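Local atomic coordinates of TetR/AcrR family transcriptional regulator (Bradyrhizobium diazoefficiens, PDB entry 6G8G), a protein that probably represses transcription as a TetR-family DNA-binding regulator and binds and responds to flavonoids such as genistein. Residues A29-Q32 and L33-Q37; G92-E95 and A96-F100. All coordinates share one frame; numbering follows the deposited sequence.

In the fold
Contacts 1 and 2 are each a local contact between successive turns of a helix, but they belong to different halves of a TetR-type chain. Contact 1 ends helix 23-37, which packs on helix 44-51 in the DNA-binding part; contact 2 opens helix 93-109 of the C-terminal, ligand-binding part. Their centres lie about 38 Å apart, on opposite sides of the centre of the chain, and their nearest atoms are about 22 Å apart, so neither touches the other. F108, about two turns beyond F100 on helix 93-109, lines the genistein pocket with P180 and L181. In contact 1, W31 and F34 pack on I119 of helix 114-121, where the two parts meet.

Contact 1 (A29-Q32 and L33-Q37); sequences AAWQ and LFLEQ
A30 and F34 meet across one turn of helix 23-37, the opening helix of the DNA-binding domain of this TetR-family protein. Four successive i to i+4 backbone bonds hold the turns together. F34 N donates to A30 O at 2.9 Å, and E36 N reaches Q32 O over the same length. L33 N to A29 O and L35 N to W31 O continue the pattern.

Apolar contacts fall on several sides. F34 has CG beside its own backbone N (chi1 -68°), which swings the ring back along the helix, one face over A30 O, while its CE2 lies 4.0 Å from A30 CB. The ring also meets F39 and F69 edge-to-face and touches L72 and I119. With an alanine here the ring is gone, and F39 and F69 would probably lose their edge-to-face mate, opening a gap against L72 and I119. L33, on another side, packs against A46 and I47 of helix 44-51.

W31 CG lies anti to the backbone N (chi1 178°), and the indole lies against L35, its ring also meeting that of F116. L35 answers with a CH-pi contact: CD2 sits over one face of the six-membered ring, 4.0 Å from its centroid and displaced toward the rim.

Polar side chains meet at the exposed surface. The Q32 amide turns toward the E36 carboxylate, and the two planes stand 43° apart. Q32 NE2 lies 3.2 Å from E36 OE1, but the angle is too poor for a hydrogen bond.

Contact 2 (G92-E95 and A96-F100); sequences GLSE and ALRDF
S94 O accepts the backbone N-H of R98 at 2.8 Å, the shortest of four i to i+4 bonds that start helix 93-109. G92 is the N-cap residue: its O takes A96 N at 3.0 Å and begins the series, which L97 N to L93 O and D99 N to E95 O extend. The positive phi of G92 suits a residue without CB, since a side chain would press on the preceding carbonyl and on E95 OE1.

R98 runs out with CG anti to its N (chi1 179°), then bends at chi3, carrying the guanidinium back over the first turn. S94 O lies beneath one face of the group, 4.0 Å from its plane, and E95 CG sits at the edge, 3.8 Å from NH1. The E95 carboxylate turns aside, its plane 66° from that of the guanidinium. R98 NH2 finds its charged partner elsewhere, in a salt bridge to E200 of helix 192-210.

On another side L93 and L97 lie alongside each other, pointing the same way, their CD1 atoms 4.0 Å apart. L97 packs into the C-terminal helical bundle against F149, F171 and L203, while L93 lies on the loop at V158 and L159. The chemistry thus combines apolar and charged ties: R98 joins the helix start to helix 192-210 by its salt bridge to E200 and by packing on I199 and L203, and E95, with OE1 5.0 Å from R98 NH1, may add a weaker long-range attraction.

Contact 1 (A29-Q32 and L33-Q37)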
# COMPACT_ATOMS: atom_id res chain seq x y z
N ALA A 29 18.07 -0.50 -22.20
CA ALA A 29 17.79 -1.84 -22.73
C ALA A 29 17.42 -2.82 -21.61
O ALA A 29 16.58 -3.71 -21.79
CB ALA A 29 18.98 -2.35 -23.51
N ALA A 30 18.08 -2.66 -20.47
CA ALA A 30 17.86 -3.54 -19.34
C ALA A 30 16.53 -3.24 -18.74
O ALA A 30 15.81 -4.14 -18.34
CB ALA A 30 18.95 -3.36 -18.31
N TRP A 31 16.20 -1.97 -18.67
CA TRP A 31 14.90 -1.58 -18.13
C TRP A 31 13.80 -2.27 -18.96
O TRP A 31 12.93 -2.93 -18.41
CB TRP A 31 14.79 -0.05 -18.16
CG TRP A 31 13.56 0.55 -17.72
CD1 TRP A 31 12.73 1.41 -18.41
CD2 TRP A 31 13.00 0.39 -16.44
NE1 TRP A 31 11.68 1.78 -17.62
CE2 TRP A 31 11.81 1.17 -16.41
CE3 TRP A 31 13.37 -0.36 -15.31
CZ2 TRP A 31 11.00 1.22 -15.29
CZ3 TRP A 31 12.57 -0.30 -14.21
CH2 TRP A 31 11.39 0.48 -14.20
N GLN A 32 13.90 -2.14 -20.28
CA GLN A 32 12.95 -2.74 -21.18
C GLN A 32 12.76 -4.23 -20.89
O GLN A 32 11.64 -4.72 -20.77
CB GLN A 32 13.41 -2.55 -22.60
CG GLN A 32 12.46 -3.08 -23.67
CD GLN A 32 11.10 -2.42 -23.72
OE1 GLN A 32 10.88 -1.49 -24.50
NE2 GLN A 32 10.13 -2.94 -22.93
N LEU A 33 13.85 -4.97 -20.77
CA LEU A 33 13.74 -6.40 -20.55
C LEU A 33 13.19 -6.75 -19.17
O LEU A 33 12.40 -7.69 -19.03
CB LEU A 33 15.09 -7.08 -20.75
CG LEU A 33 15.54 -7.17 -22.21
CD1 LEU A 33 16.99 -7.60 -22.33
CD2 LEU A 33 14.66 -8.17 -22.96
N PHE A 34 13.60 -6.02 -18.16
CA PHE A 34 13.13 -6.30 -16.83
C PHE A 34 11.62 -6.14 -16.80
O PHE A 34 10.93 -6.93 -16.15
CB PHE A 34 13.78 -5.38 -15.79
CG PHE A 34 15.24 -5.62 -15.59
CD1 PHE A 34 15.83 -6.83 -15.91
CD2 PHE A 34 16.03 -4.64 -15.07
CE1 PHE A 34 17.19 -7.02 -15.75
CE2 PHE A 34 17.39 -4.83 -14.92
CZ PHE A 34 17.97 -6.02 -15.25
N LEU A 35 11.08 -5.14 -17.50
CA LEU A 35 9.63 -5.01 -17.42
C LEU A 35 8.92 -5.94 -18.39
O LEU A 35 7.86 -6.41 -18.05
CB LEU A 35 9.04 -3.59 -17.34
CG LEU A 35 9.80 -2.44 -17.91
CD1 LEU A 35 9.77 -2.54 -19.41
CD2 LEU A 35 9.17 -1.16 -17.42
N GLU A 36 9.52 -6.28 -19.53
CA GLU A 36 8.95 -7.34 -20.40
C GLU A 36 8.90 -8.69 -19.67
O GLU A 36 7.84 -9.27 -19.53
CB GLU A 36 9.73 -7.52 -21.71
CG GLU A 36 9.45 -6.51 -22.84
CD GLU A 36 10.45 -6.60 -24.03
OE1 GLU A 36 10.78 -5.56 -24.63
OE2 GLU A 36 10.90 -7.71 -24.37
N GLN A 37 10.04 -9.11 -19.12
CA GLN A 37 10.25 -10.49 -18.68
C GLN A 37 10.45 -10.73 -17.19
O GLN A 37 10.47 -11.87 -16.76
CB GLN A 37 11.51 -10.99 -19.33
CG GLN A 37 11.38 -11.41 -20.77
CD GLN A 37 12.74 -11.42 -21.44
OE1 GLN A 37 13.78 -11.39 -20.78
NE2 GLN A 37 12.76 -11.46 -22.77

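Contact 2 (G92-E95 and A96-F100)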
# COMPACT_ATOMS: atom_id res chain seq x y z
N GLY A 92 4.27 29.93 4.71
CA GLY A 92 3.17 29.51 5.54
C GLY A 92 3.30 28.01 5.81
O GLY A 92 3.61 27.21 4.91
N LEU A 93 3.07 27.62 7.04
CA LEU A 93 3.08 26.23 7.42
C LEU A 93 2.13 25.37 6.61
O LEU A 93 2.54 24.35 6.04
CB LEU A 93 2.71 26.11 8.90
CG LEU A 93 2.71 24.70 9.46
CD1 LEU A 93 4.07 24.05 9.29
CD2 LEU A 93 2.34 24.81 10.92
N SER A 94 0.85 25.74 6.61
CA SER A 94 -0.16 25.01 5.84
C SER A 94 0.17 24.91 4.35
O SER A 94 0.10 23.84 3.77
CB SER A 94 -1.53 25.64 6.03
OG SER A 94 -2.15 25.16 7.20
N GLU A 95 0.52 26.03 3.72
CA GLU A 95 0.74 26.03 2.28
C GLU A 95 1.93 25.20 1.91
O GLU A 95 1.98 24.61 0.85
CB GLU A 95 0.88 27.43 1.74
CG GLU A 95 -0.40 28.22 1.84
CD GLU A 95 -0.45 29.18 3.04
OE1 GLU A 95 0.04 28.84 4.15
OE2 GLU A 95 -0.96 30.31 2.87
N ALA A 96 2.90 25.16 2.80
CA ALA A 96 4.10 24.40 2.53
C ALA A 96 3.80 22.89 2.55
O ALA A 96 4.22 22.14 1.66
CB ALA A 96 5.16 24.75 3.53
N LEU A 97 3.07 22.47 3.58
CA LEU A 97 2.68 21.09 3.68
C LEU A 97 1.73 20.73 2.56
O LEU A 97 1.80 19.64 2.00
CB LEU A 97 2.03 20.82 5.03
CG LEU A 97 2.99 20.91 6.21
CD1 LEU A 97 2.25 20.92 7.53
CD2 LEU A 97 4.00 19.78 6.21
N ARG A 98 0.83 21.65 2.27
CA ARG A 98 -0.20 21.38 1.31
C ARG A 98 0.50 21.15 0.00
O ARG A 98 0.17 20.23 -0.74
CB ARG A 98 -1.20 22.53 1.27
CG ARG A 98 -2.30 22.35 0.26
CD ARG A 98 -3.40 23.42 0.26
NE ARG A 98 -4.06 23.55 1.55
CZ ARG A 98 -3.92 24.57 2.39
NH1 ARG A 98 -3.13 25.61 2.08
NH2 ARG A 98 -4.58 24.53 3.53
N ASP A 99 1.53 21.94 -0.27
CA ASP A 99 2.23 21.81 -1.55
C ASP A 99 3.04 20.48 -1.62
O ASP A 99 3.05 19.79 -2.63
CB ASP A 99 3.12 23.04 -1.77
CG ASP A 99 3.89 22.99 -3.10
OD1 ASP A 99 3.30 22.57 -4.13
OD2 ASP A 99 5.09 23.36 -3.12
N PHE A 100 3.66 20.12 -0.52
CA PHE A 100 4.42 18.90 -0.48
C PHE A 100 3.49 17.71 -0.68
O PHE A 100 3.75 16.81 -1.46
CB PHE A 100 5.15 18.80 0.86
CG PHE A 100 6.12 17.67 0.94
CD1 PHE A 100 7.44 17.84 0.53
CD2 PHE A 100 5.73 16.43 1.40
CE1 PHE A 100 8.35 16.80 0.59
CE2 PHE A 100 6.65 15.39 1.47
CZ PHE A 100 7.95 15.57 1.06